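Local coordinates for protein aminotransferase (Streptomyces pactum, PDB 4ZM4) that belongs to the class-III family of pyridoxal-5'-phosphate-dependent aminotransferases and assembles as a dimer, at residues L133-T137 / A296-L300. The protein carries 1 engineered substitution. Residues are numbered along the deposited sequence; the frame is centred on the assembly and turned at random.
Sequences LARAT and AMRML
Leu133 packs against Met297, Met299 and Leu300 where the C-terminal part of helix 123-138 meets the N-cap Met297 and the first turn of the short helix 298-301, after strand 288-292 of the seven-stranded mixed sheet of this PLP-dependent, class-III aminotransferase fold. The tight part lies at the Leu133 methyls. With CG anti to the backbone N (chi1 179°), the side chain is carried toward the second segment, where its two methyls take different partners. Leu133 CD2 touches Met297 SD at 3.7 Å and Leu300 CD1 at 3.8 Å. Leu133 CD1 lies 4.1 Å from Met299 CB. Phe290 and Leu274 of the sheet continue this apolar cluster, and Ala26 of the second subunit packs on Met297 and Leu300.

Met299 extends toward helix 123-138, its side chain and that of Thr137 sliding past each other in opposite directions. An extended chi2 (-163°) brings Met299 SD to 3.6 Å from Thr137 CA and equally near Ala136 O, with Ala136 CB beside it.

The solvent side is thinner and partly polar: the exposed Arg298 lays one guanidinium face over Thr137 CG2, with Arg298 NH2 3.2 Å from that methyl. Arg298 NE donates to the carbonyl oxygen of His295, just before the segment. Between the segments a water takes over the polar link, donating to Thr137 OG1 and to Ala296 O (2.6 Å) and accepting from Met299 N. The threonine hydroxyl spends its own proton within its helix: Thr137 OG1 donates to Leu133 O at 2.6 Å from above the carbonyl plane, while Thr137 N reaches the same oxygen from the opposite face.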
# COMPACT_ATOMS: atom_id res chain seq x y z
N LEU B 133 15.15 5.49 5.72
CA LEU B 133 15.44 6.70 6.52
C LEU B 133 16.59 6.43 7.48
O LEU B 133 17.50 7.24 7.58
CB LEU B 133 14.20 7.15 7.29
CG LEU B 133 14.34 8.38 8.20
CD1 LEU B 133 14.80 9.59 7.38
CD2 LEU B 133 13.03 8.67 8.91
N ALA B 134 16.58 5.25 8.12
CA ALA B 134 17.65 4.88 9.03
C ALA B 134 19.02 4.69 8.32
O ALA B 134 20.08 5.09 8.85
CB ALA B 134 17.29 3.62 9.81
N ARG B 135 19.00 4.07 7.14
CA ARG B 135 20.24 3.92 6.36
C ARG B 135 20.74 5.29 5.92
O ARG B 135 21.94 5.59 6.04
CB ARG B 135 20.02 2.99 5.16
CG ARG B 135 19.71 1.55 5.54
CD ARG B 135 19.38 0.70 4.32
NE ARG B 135 19.68 -0.71 4.55
CZ ARG B 135 18.81 -1.73 4.56
NH1 ARG B 135 17.50 -1.54 4.32
NH2 ARG B 135 19.30 -2.99 4.81
N ALA B 136 19.83 6.13 5.41
CA ALA B 136 20.22 7.48 4.94
C ALA B 136 20.77 8.36 6.08
O ALA B 136 21.72 9.13 5.87
CB ALA B 136 19.07 8.17 4.26
N THR B 137 20.18 8.23 7.26
CA THR B 137 20.48 9.08 8.39
C THR B 137 21.83 8.72 9.02
O THR B 137 22.63 9.58 9.36
CB THR B 137 19.31 9.03 9.42
OG1 THR B 137 18.11 9.49 8.81
CG2 THR B 137 19.57 9.90 10.66
N ALA B 296 15.16 12.47 14.71
CA ALA B 296 15.14 11.24 13.90
C ALA B 296 14.49 11.46 12.53
O ALA B 296 14.84 10.78 11.57
CB ALA B 296 14.43 10.12 14.65
N MET B 297 13.55 12.41 12.45
CA MET B 297 12.84 12.69 11.20
C MET B 297 13.44 13.79 10.33
O MET B 297 12.82 14.22 9.36
CB MET B 297 11.36 13.02 11.50
CG MET B 297 10.59 11.85 12.11
SD MET B 297 10.47 10.51 10.90
CE MET B 297 9.09 11.11 9.91
N ARG B 298 14.64 14.25 10.68
CA ARG B 298 15.21 15.47 10.12
C ARG B 298 15.44 15.41 8.61
O ARG B 298 15.31 16.42 7.92
CB ARG B 298 16.52 15.87 10.86
CG ARG B 298 17.77 15.10 10.41
CD ARG B 298 18.93 15.20 11.40
NE ARG B 298 19.07 13.92 12.10
CZ ARG B 298 20.18 13.23 12.27
NH1 ARG B 298 21.34 13.65 11.81
NH2 ARG B 298 20.14 12.08 12.94
N MET B 299 15.80 14.24 8.07
CA MET B 299 16.05 14.15 6.63
C MET B 299 14.76 14.18 5.82
O MET B 299 14.80 14.41 4.60
CB MET B 299 16.90 12.94 6.30
CG MET B 299 18.26 12.98 6.98
SD MET B 299 19.44 11.84 6.24
CE MET B 299 19.94 12.72 4.75
N LEU B 300 13.63 13.92 6.46
CA LEU B 300 12.35 14.02 5.77
C LEU B 300 11.79 15.41 5.90
O LEU B 300 11.00 15.83 5.07
CB LEU B 300 11.37 12.97 6.29
CG LEU B 300 11.67 11.56 5.82
CD1 LEU B 300 10.73 10.55 6.48
CD2 LEU B 300 11.57 11.43 4.31
O HOH W 1 16.26 11.70 9.65